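Local coordinates for protein sniffer CG10964-PA (Drosophila melanogaster, PDB 1SNY) that probably works as an NADPH-dependent carbonyl reductase of the short-chain dehydrogenase/reductase family, holding NADP in a Rossmann fold, at residues 22-27 with 46-51; 112-117 with 186-191. All coordinates share one frame; numbering follows the deposited sequence.

Contact 1: residues 22-27 with 46-51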
ATOM      1  N   ASN A  22       1.510 -30.798   5.944  1.00 33.51           N
ATOM      2  CA  ASN A  22       1.830 -31.811   4.954  1.00 31.90           C
ATOM      3  C   ASN A  22       2.578 -31.184   3.789  1.00 30.64           C
ATOM      4  O   ASN A  22       3.613 -31.695   3.364  1.00 30.91           O
ATOM      5  CB  ASN A  22       0.567 -32.498   4.434  1.00 31.37           C
ATOM      6  CG  ASN A  22       0.879 -33.548   3.382  1.00 32.37           C
ATOM      7  OD1 ASN A  22       1.658 -34.468   3.626  1.00 33.32           O
ATOM      8  ND2 ASN A  22       0.278 -33.411   2.204  1.00 31.93           N
ATOM      9  N   SER A  23       2.062 -30.073   3.275  1.00 29.22           N
ATOM     10  CA  SER A  23       2.709 -29.411   2.154  1.00 26.90           C
ATOM     11  C   SER A  23       2.793 -27.901   2.329  1.00 27.37           C
ATOM     12  O   SER A  23       1.887 -27.272   2.872  1.00 25.13           O
ATOM     13  CB  SER A  23       1.972 -29.733   0.852  1.00 28.52           C
ATOM     14  OG  SER A  23       0.672 -29.173   0.843  1.00 29.46           O
ATOM     15  N   ILE A  24       3.894 -27.323   1.869  1.00 25.03           N
ATOM     16  CA  ILE A  24       4.080 -25.890   1.970  1.00 25.41           C
ATOM     17  C   ILE A  24       4.840 -25.372   0.767  1.00 25.07           C
ATOM     18  O   ILE A  24       5.746 -26.037   0.253  1.00 26.45           O
ATOM     19  CB  ILE A  24       4.843 -25.513   3.273  1.00 24.97           C
ATOM     20  CG1 ILE A  24       5.117 -24.009   3.310  1.00 23.64           C
ATOM     21  CG2 ILE A  24       6.147 -26.298   3.370  1.00 24.92           C
ATOM     22  CD1 ILE A  24       5.644 -23.525   4.662  1.00 26.56           C
ATOM     23  N   LEU A  25       4.445 -24.191   0.308  1.00 24.00           N
ATOM     24  CA  LEU A  25       5.092 -23.524  -0.814  1.00 22.52           C
ATOM     25  C   LEU A  25       5.710 -22.236  -0.264  1.00 24.18           C
ATOM     26  O   LEU A  25       5.003 -21.408   0.307  1.00 23.08           O
ATOM     27  CB  LEU A  25       4.070 -23.171  -1.892  1.00 23.84           C
ATOM     28  CG  LEU A  25       4.608 -22.253  -2.993  1.00 24.06           C
ATOM     29  CD1 LEU A  25       5.755 -22.952  -3.705  1.00 28.03           C
ATOM     30  CD2 LEU A  25       3.509 -21.894  -3.969  1.00 23.90           C
ATOM     31  N   ILE A  26       7.024 -22.082  -0.415  1.00 22.41           N
ATOM     32  CA  ILE A  26       7.723 -20.889   0.063  1.00 24.16           C
ATOM     33  C   ILE A  26       8.466 -20.246  -1.104  1.00 25.04           C
ATOM     34  O   ILE A  26       9.238 -20.916  -1.786  1.00 26.25           O
ATOM     35  CB  ILE A  26       8.745 -21.241   1.163  1.00 23.75           C
ATOM     36  CG1 ILE A  26       8.051 -22.022   2.284  1.00 26.99           C
ATOM     37  CG2 ILE A  26       9.371 -19.968   1.719  1.00 23.31           C
ATOM     38  CD1 ILE A  26       8.996 -22.544   3.352  1.00 31.25           C
ATOM     39  N   THR A  27       8.231 -18.954  -1.330  1.00 25.66           N
ATOM     40  CA  THR A  27       8.888 -18.235  -2.425  1.00 25.59           C
ATOM     41  C   THR A  27      10.202 -17.594  -1.971  1.00 26.84           C
ATOM     42  O   THR A  27      10.313 -17.153  -0.831  1.00 26.63           O
ATOM     43  CB  THR A  27       7.959 -17.145  -3.006  1.00 26.37           C
ATOM     44  OG1 THR A  27       7.580 -16.225  -1.970  1.00 23.93           O
ATOM     45  CG2 THR A  27       6.712 -17.782  -3.600  1.00 24.78           C
ATOM     46  N   GLN A  46       8.428 -33.598  12.758  1.00 50.86           N
ATOM     47  CA  GLN A  46       7.572 -34.059  11.670  1.00 49.59           C
ATOM     48  C   GLN A  46       7.644 -33.048  10.526  1.00 48.04           C
ATOM     49  O   GLN A  46       6.738 -32.239  10.345  1.00 47.59           O
ATOM     50  CB  GLN A  46       6.121 -34.183  12.148  1.00 51.35           C
ATOM     51  CG  GLN A  46       5.925 -35.099  13.346  1.00 54.57           C
ATOM     52  CD  GLN A  46       4.466 -35.219  13.762  1.00 56.50           C
ATOM     53  OE1 GLN A  46       3.817 -34.225  14.096  1.00 57.99           O
ATOM     54  NE2 GLN A  46       3.944 -36.442  13.746  1.00 57.87           N
ATOM     55  N   PRO A  47       8.730 -33.079   9.740  1.00 46.95           N
ATOM     56  CA  PRO A  47       8.891 -32.149   8.617  1.00 45.37           C
ATOM     57  C   PRO A  47       7.818 -32.339   7.549  1.00 43.67           C
ATOM     58  O   PRO A  47       7.203 -33.401   7.458  1.00 45.46           O
ATOM     59  CB  PRO A  47      10.293 -32.472   8.105  1.00 45.85           C
ATOM     60  CG  PRO A  47      10.420 -33.935   8.402  1.00 47.19           C
ATOM     61  CD  PRO A  47       9.852 -34.032   9.797  1.00 46.77           C
ATOM     62  N   PRO A  48       7.571 -31.309   6.728  1.00 42.00           N
ATOM     63  CA  PRO A  48       6.549 -31.443   5.684  1.00 39.05           C
ATOM     64  C   PRO A  48       6.877 -32.564   4.700  1.00 36.88           C
ATOM     65  O   PRO A  48       8.048 -32.839   4.437  1.00 35.11           O
ATOM     66  CB  PRO A  48       6.561 -30.069   5.012  1.00 39.63           C
ATOM     67  CG  PRO A  48       6.971 -29.150   6.130  1.00 41.17           C
ATOM     68  CD  PRO A  48       8.084 -29.928   6.789  1.00 41.65           C
ATOM     69  N   GLN A  49       5.843 -33.204   4.159  1.00 34.39           N
ATOM     70  CA  GLN A  49       6.034 -34.273   3.185  1.00 31.83           C
ATOM     71  C   GLN A  49       6.429 -33.652   1.855  1.00 31.34           C
ATOM     72  O   GLN A  49       7.216 -34.219   1.096  1.00 29.67           O
ATOM     73  CB  GLN A  49       4.747 -35.090   3.002  1.00 32.27           C
ATOM     74  CG  GLN A  49       4.847 -36.145   1.903  1.00 30.84           C
ATOM     75  CD  GLN A  49       3.651 -37.085   1.856  1.00 32.94           C
ATOM     76  OE1 GLN A  49       3.647 -38.061   1.103  1.00 32.42           O
ATOM     77  NE2 GLN A  49       2.631 -36.797   2.663  1.00 31.72           N
ATOM     78  N   HIS A  50       5.872 -32.479   1.575  1.00 30.86           N
ATOM     79  CA  HIS A  50       6.170 -31.778   0.338  1.00 30.46           C
ATOM     80  C   HIS A  50       6.532 -30.336   0.660  1.00 32.50           C
ATOM     81  O   HIS A  50       5.696 -29.557   1.130  1.00 32.43           O
ATOM     82  CB  HIS A  50       4.965 -31.822  -0.602  1.00 30.13           C
ATOM     83  CG  HIS A  50       4.544 -33.208  -0.979  1.00 32.24           C
ATOM     84  ND1 HIS A  50       5.377 -34.085  -1.642  1.00 31.86           N
ATOM     85  CD2 HIS A  50       3.373 -33.865  -0.796  1.00 32.36           C
ATOM     86  CE1 HIS A  50       4.736 -35.221  -1.853  1.00 32.64           C
ATOM     87  NE2 HIS A  50       3.518 -35.114  -1.350  1.00 33.04           N
ATOM     88  N   LEU A  51       7.792 -29.997   0.415  1.00 31.20           N
ATOM     89  CA  LEU A  51       8.289 -28.657   0.671  1.00 31.38           C
ATOM     90  C   LEU A  51       8.657 -28.035  -0.671  1.00 29.65           C
ATOM     91  O   LEU A  51       9.757 -28.258  -1.173  1.00 29.35           O
ATOM     92  CB  LEU A  51       9.525 -28.730   1.572  1.00 32.61           C
ATOM     93  CG  LEU A  51       9.897 -27.546   2.469  1.00 34.30           C
ATOM     94  CD1 LEU A  51      11.125 -27.915   3.285  1.00 33.97           C
ATOM     95  CD2 LEU A  51      10.162 -26.298   1.642  1.00 34.78           C
TER
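The backbone O of Asn22 receives two amides from the other segment: His50 N at 3.0 Å, nearly straight, and Gln49 N in a weaker, bent bond. The same asparagine reaches over with its side chain as well. With CG turned anti to the backbone N (chi1 179°), its carboxamide runs alongside Gln49, both pointing the same way, and OD1 accepts a hydrogen bond from Gln49 NE2 at 2.7 Å. NE2 comes in on a lone pair in the carbonyl plane of Asn22, although the two amide planes stand 77° apart. One step on, Ile24 N donates a hydrogen bond to His50 O at 3.0 Å, and Ser23 CA makes a CA-H...O contact with that same oxygen. Ser23 and His50 pair in parallel register, their CB atoms 3.9 Å apart on the sheet face that helix 87-98 covers. Over the His50 ring, Gln49 CG sits 3.7 Å above the centre of one face. On the opposite sheet face, Ile24 CG2 touches both Pro48 CG and Leu51 CG, each 4.1 Å away, and Ile26 CD1 reaches Leu51 CD2; helix 32-42 packs over Leu51 and Ile26. Strands 23-26 and 50-55, joined through helix 32-42, thus form the first beta-alpha-beta unit of the Rossmann fold, the dinucleotide-binding motif of this reductase.

Contact 2: residues 112-117 with 186-191. With NAP (NADP nicotinamide-adenine-dinucleotide phosphate), chain B.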
ATOM      1  N   ILE A 112      11.665  -7.442  -2.075  1.00 23.76           N
ATOM      2  CA  ILE A 112      12.811  -6.611  -2.415  1.00 24.82           C
ATOM      3  C   ILE A 112      12.710  -5.297  -1.663  1.00 27.20           C
ATOM      4  O   ILE A 112      11.620  -4.857  -1.307  1.00 25.65           O
ATOM      5  CB  ILE A 112      12.879  -6.286  -3.926  1.00 24.89           C
ATOM      6  CG1 ILE A 112      11.570  -5.646  -4.378  1.00 23.26           C
ATOM      7  CG2 ILE A 112      13.201  -7.548  -4.718  1.00 24.44           C
ATOM      8  CD1 ILE A 112      11.543  -5.204  -5.847  1.00 24.45           C
ATOM      9  N   ALA A 113      13.859  -4.681  -1.416  1.00 30.10           N
ATOM     10  CA  ALA A 113      13.926  -3.402  -0.725  1.00 31.82           C
ATOM     11  C   ALA A 113      14.995  -2.570  -1.413  1.00 33.86           C
ATOM     12  O   ALA A 113      16.182  -2.883  -1.323  1.00 37.33           O
ATOM     13  CB  ALA A 113      14.288  -3.612   0.744  1.00 33.08           C
ATOM     14  N   PRO A 114      14.593  -1.507  -2.125  1.00 34.75           N
ATOM     15  CA  PRO A 114      15.598  -0.681  -2.800  1.00 35.82           C
ATOM     16  C   PRO A 114      16.457   0.062  -1.786  1.00 35.70           C
ATOM     17  O   PRO A 114      16.150   0.079  -0.596  1.00 35.26           O
ATOM     18  CB  PRO A 114      14.753   0.260  -3.643  1.00 36.84           C
ATOM     19  CG  PRO A 114      13.539   0.463  -2.770  1.00 35.31           C
ATOM     20  CD  PRO A 114      13.242  -0.944  -2.304  1.00 33.71           C
ATOM     21  N   LYS A 115      17.537   0.668  -2.262  1.00 38.16           N
ATOM     22  CA  LYS A 115      18.430   1.424  -1.393  1.00 39.62           C
ATOM     23  C   LYS A 115      17.676   2.601  -0.791  1.00 38.91           C
ATOM     24  O   LYS A 115      16.807   3.184  -1.435  1.00 38.88           O
ATOM     25  CB  LYS A 115      19.622   1.955  -2.191  1.00 41.42           C
ATOM     26  CG  LYS A 115      20.524   0.879  -2.775  1.00 44.81           C
ATOM     27  CD  LYS A 115      21.645   1.505  -3.594  1.00 48.22           C
ATOM     28  CE  LYS A 115      22.824   0.558  -3.711  1.00 49.16           C
ATOM     29  NZ  LYS A 115      23.369   0.249  -2.354  1.00 52.13           N
ATOM     30  N   SER A 116      18.011   2.945   0.446  1.00 39.24           N
ATOM     31  CA  SER A 116      17.384   4.069   1.131  1.00 39.85           C
ATOM     32  C   SER A 116      17.497   5.318   0.261  1.00 37.93           C
ATOM     33  O   SER A 116      18.491   5.504  -0.435  1.00 39.04           O
ATOM     34  CB  SER A 116      18.083   4.313   2.470  1.00 40.88           C
ATOM     35  OG  SER A 116      17.720   5.569   3.015  1.00 44.69           O
ATOM     36  N   ALA A 117      16.473   6.164   0.286  1.00 35.82           N
ATOM     37  CA  ALA A 117      16.492   7.389  -0.507  1.00 33.36           C
ATOM     38  C   ALA A 117      15.493   8.420   0.008  1.00 32.95           C
ATOM     39  O   ALA A 117      14.373   8.082   0.398  1.00 31.94           O
ATOM     40  CB  ALA A 117      16.206   7.071  -1.974  1.00 33.43           C
HETATM   41  N   MSE A 186      11.984   5.587   3.062  1.00 25.97           N
HETATM   42  CA  MSE A 186      11.689   4.235   2.575  1.00 28.38           C
HETATM   43  C   MSE A 186      10.302   4.167   1.934  1.00 26.98           C
HETATM   44  O   MSE A 186       9.505   3.284   2.260  1.00 26.07           O
HETATM   45  CB  MSE A 186      11.746   3.243   3.739  1.00 33.13           C
HETATM   46  CG  MSE A 186      13.027   3.296   4.550  1.00 43.21           C
HETATM   47 SE   MSE A 186      14.428   2.215   3.786  1.00 56.58          SE
HETATM   48  CE  MSE A 186      14.123   0.601   4.780  1.00 50.16           C
ATOM     49  N   TYR A 187      10.017   5.087   1.019  1.00 23.75           N
ATOM     50  CA  TYR A 187       8.708   5.115   0.379  1.00 21.50           C
ATOM     51  C   TYR A 187       8.285   3.846  -0.354  1.00 20.49           C
ATOM     52  O   TYR A 187       7.206   3.328  -0.105  1.00 19.14           O
ATOM     53  CB  TYR A 187       8.602   6.322  -0.557  1.00 21.25           C
ATOM     54  CG  TYR A 187       8.578   7.622   0.207  1.00 21.39           C
ATOM     55  CD1 TYR A 187       9.759   8.224   0.634  1.00 21.64           C
ATOM     56  CD2 TYR A 187       7.370   8.212   0.577  1.00 18.45           C
ATOM     57  CE1 TYR A 187       9.741   9.376   1.417  1.00 21.57           C
ATOM     58  CE2 TYR A 187       7.341   9.356   1.357  1.00 18.85           C
ATOM     59  CZ  TYR A 187       8.528   9.935   1.781  1.00 21.85           C
ATOM     60  OH  TYR A 187       8.505  11.048   2.602  1.00 20.76           O
ATOM     61  N   ALA A 188       9.120   3.342  -1.257  1.00 19.49           N
ATOM     62  CA  ALA A 188       8.762   2.134  -1.991  1.00 19.08           C
ATOM     63  C   ALA A 188       8.507   0.956  -1.051  1.00 18.80           C
ATOM     64  O   ALA A 188       7.480   0.277  -1.139  1.00 18.34           O
ATOM     65  CB  ALA A 188       9.869   1.779  -2.990  1.00 18.53           C
ATOM     66  N   TYR A 189       9.443   0.728  -0.137  1.00 19.24           N
ATOM     67  CA  TYR A 189       9.327  -0.389   0.783  1.00 18.24           C
ATOM     68  C   TYR A 189       8.127  -0.271   1.717  1.00 18.81           C
ATOM     69  O   TYR A 189       7.309  -1.187   1.788  1.00 18.51           O
ATOM     70  CB  TYR A 189      10.616  -0.546   1.592  1.00 19.17           C
ATOM     71  CG  TYR A 189      10.715  -1.889   2.281  1.00 21.17           C
ATOM     72  CD1 TYR A 189      10.867  -3.068   1.537  1.00 23.20           C
ATOM     73  CD2 TYR A 189      10.633  -1.990   3.667  1.00 22.52           C
ATOM     74  CE1 TYR A 189      10.935  -4.312   2.160  1.00 23.22           C
ATOM     75  CE2 TYR A 189      10.700  -3.231   4.305  1.00 23.12           C
ATOM     76  CZ  TYR A 189      10.853  -4.386   3.546  1.00 25.57           C
ATOM     77  OH  TYR A 189      10.925  -5.603   4.177  1.00 24.65           O
ATOM     78  N   ARG A 190       8.006   0.859   2.409  1.00 19.49           N
ATOM     79  CA  ARG A 190       6.888   1.039   3.336  1.00 18.48           C
ATOM     80  C   ARG A 190       5.528   0.933   2.660  1.00 18.07           C
ATOM     81  O   ARG A 190       4.639   0.231   3.145  1.00 19.72           O
ATOM     82  CB  ARG A 190       6.977   2.386   4.046  1.00 19.25           C
ATOM     83  CG  ARG A 190       8.116   2.520   5.050  1.00 23.66           C
ATOM     84  CD  ARG A 190       7.981   3.847   5.787  1.00 24.17           C
ATOM     85  NE  ARG A 190       9.135   4.185   6.615  1.00 25.31           N
ATOM     86  CZ  ARG A 190       9.376   3.673   7.816  1.00 28.52           C
ATOM     87  NH1 ARG A 190       8.545   2.784   8.344  1.00 27.14           N
ATOM     88  NH2 ARG A 190      10.444   4.071   8.500  1.00 28.62           N
ATOM     89  N   THR A 191       5.349   1.624   1.540  1.00 16.88           N
ATOM     90  CA  THR A 191       4.059   1.552   0.878  1.00 16.32           C
ATOM     91  C   THR A 191       3.709   0.133   0.456  1.00 15.13           C
ATOM     92  O   THR A 191       2.549  -0.278   0.540  1.00 13.51           O
ATOM     93  CB  THR A 191       3.985   2.473  -0.369  1.00 18.14           C
ATOM     94  OG1 THR A 191       5.029   2.130  -1.290  1.00 15.35           O
ATOM     95  CG2 THR A 191       4.114   3.930   0.038  1.00 17.19           C
TER
HETATM   96  PA  NAP B 400      16.882 -11.220   0.649  1.00 34.06           P
HETATM   97  O1A NAP B 400      17.148 -10.158  -0.238  1.00 36.40           O
HETATM   98  O2A NAP B 400      17.925 -12.028   1.392  1.00 36.32           O
HETATM   99  O5B NAP B 400      15.977 -12.317  -0.083  1.00 35.73           O
HETATM  100  C5B NAP B 400      14.887 -11.886  -0.939  1.00 35.49           C
HETATM  101  C4B NAP B 400      14.475 -13.238  -1.603  1.00 34.84           C
HETATM  102  O4B NAP B 400      13.324 -12.925  -2.517  1.00 33.30           O
HETATM  103  C3B NAP B 400      15.538 -13.860  -2.562  1.00 35.05           C
HETATM  104  O3B NAP B 400      15.419 -15.287  -2.443  1.00 35.69           O
HETATM  105  C2B NAP B 400      15.133 -13.314  -3.915  1.00 34.43           C
HETATM  106  O2B NAP B 400      15.610 -14.015  -5.055  1.00 35.80           O
HETATM  107  C1B NAP B 400      13.590 -13.344  -3.833  1.00 32.59           C
HETATM  108  N9A NAP B 400      13.044 -12.477  -4.864  1.00 30.85           N
HETATM  109  C8A NAP B 400      13.118 -11.114  -5.070  1.00 31.11           C
HETATM  110  N7A NAP B 400      12.483 -10.695  -6.158  1.00 27.18           N
HETATM  111  C5A NAP B 400      11.964 -11.865  -6.692  1.00 28.11           C
HETATM  112  C6A NAP B 400      11.196 -12.068  -7.852  1.00 27.78           C
HETATM  113  N6A NAP B 400      10.781 -11.127  -8.737  1.00 29.95           N
HETATM  114  N1A NAP B 400      10.809 -13.392  -8.136  1.00 29.72           N
HETATM  115  C2A NAP B 400      11.179 -14.455  -7.295  1.00 28.49           C
HETATM  116  N3A NAP B 400      11.940 -14.281  -6.149  1.00 27.91           N
HETATM  117  C4A NAP B 400      12.308 -12.968  -5.890  1.00 28.80           C
HETATM  118  O3  NAP B 400      15.910 -10.705   1.782  1.00 33.79           O
HETATM  119  PN  NAP B 400      15.291 -11.377   3.066  1.00 35.82           P
HETATM  120  O1N NAP B 400      15.760 -10.689   4.280  1.00 34.15           O
HETATM  121  O2N NAP B 400      15.588 -12.831   2.963  1.00 33.07           O
HETATM  122  O5D NAP B 400      13.751 -11.048   2.898  1.00 34.68           O
HETATM  123  C5D NAP B 400      12.749 -12.109   3.069  1.00 34.55           C
HETATM  124  C4D NAP B 400      11.400 -11.450   3.296  1.00 33.92           C
HETATM  125  O4D NAP B 400      11.351 -10.887   4.632  1.00 33.91           O
HETATM  126  C3D NAP B 400      11.052 -10.262   2.342  1.00 33.76           C
HETATM  127  O3D NAP B 400       9.661 -10.316   1.942  1.00 33.50           O
HETATM  128  C2D NAP B 400      11.399  -9.045   3.186  1.00 33.37           C
HETATM  129  O2D NAP B 400      10.753  -7.864   2.765  1.00 31.55           O
HETATM  130  C1D NAP B 400      10.978  -9.472   4.541  1.00 33.88           C
HETATM  131  N1N NAP B 400      11.668  -8.856   5.696  1.00 33.27           N
HETATM  132  C2N NAP B 400      13.070  -8.958   5.972  1.00 34.79           C
HETATM  133  C3N NAP B 400      13.552  -8.307   7.118  1.00 35.43           C
HETATM  134  C7N NAP B 400      15.046  -8.385   7.464  1.00 36.64           C
HETATM  135  O7N NAP B 400      15.399  -7.801   8.471  1.00 36.09           O
HETATM  136  N7N NAP B 400      15.882  -9.047   6.710  1.00 34.88           N
HETATM  137  C4N NAP B 400      12.660  -7.550   8.004  1.00 36.38           C
HETATM  138  C5N NAP B 400      11.283  -7.486   7.677  1.00 34.79           C
HETATM  139  C6N NAP B 400      10.769  -8.133   6.524  1.00 35.24           C
HETATM  140  P2B NAP B 400      17.019 -13.646  -5.814  1.00 38.77           P
HETATM  141  O1X NAP B 400      18.124 -14.288  -4.969  1.00 35.96           O
HETATM  142  O2X NAP B 400      16.811 -14.307  -7.136  1.00 35.62           O
HETATM  143  O3X NAP B 400      17.139 -12.130  -5.839  1.00 35.63           O
HETATM  144  O   HOH W   1      14.635   6.528   2.671  1.00 26.70           O
HETATM  145  O   HOH W   2      12.667   6.012  -0.247  1.00 22.03           O
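From CB, which points at the loop 112-117, the side chain of Tyr189 runs with CG anti to the backbone N (chi1 -164°), a setting that lays the ring along Ile112 and Ala113. At CD1 the ring meets two neighbours: Ile112 O, 3.4 Å away at the ring edge and near its plane, and Ala113 CB at 3.6 Å, which approaches obliquely. CE1 continues past Ile112 O toward the cofactor. At the tip, Tyr189 OH hydrogen-bonds to O2D of the nicotinamide ribose of NADP at 2.7 Å. Lys193, one helical turn further on, also hydrogen-bonds NADP; the pair matches the Tyr-X-X-X-Lys motif of short-chain dehydrogenases; in relatives the tyrosine is the catalytic acid, a role Tyr189 probably shares. Ile112 O has a firmer partner in Asn134 ND2 on helix 124-155, while Ile112 CG2 lies 3.5 Å from N7A of the adenine. Next along the loop, Pro114 CG rests on Ala188 CB at 3.9 Å. At the helix start, where selenomethionine Met186 is the N-cap residue, two waters bridge the segments: both donate to Ala117 O, one accepting from Met186 N at 2.8 Å and the other from Tyr187 N. Tyr187 OH instead bonds Asp206 of the second subunit.

In the fold
Contact 1 closes before contact 2 opens, so the two follow in series along the chain. Their centres are 31 Å apart, on opposite sides of the chain's centre, and their nearest atoms stay about 10 Å from each other. The central parallel sheet relates them: contact 1 pairs strands 23-26 and 50-55, whereas the loop of contact 2 follows strand 105-108, the other neighbour of 23-26, and meets the start of helix 187-207. NADP lies between, about 9 Å from the side chain of Ile26 and hydrogen-bonded by Tyr189. Contact 1 therefore belongs to the sheet framework, and contact 2 to the cofactor site and, through Tyr187, the subunit interface.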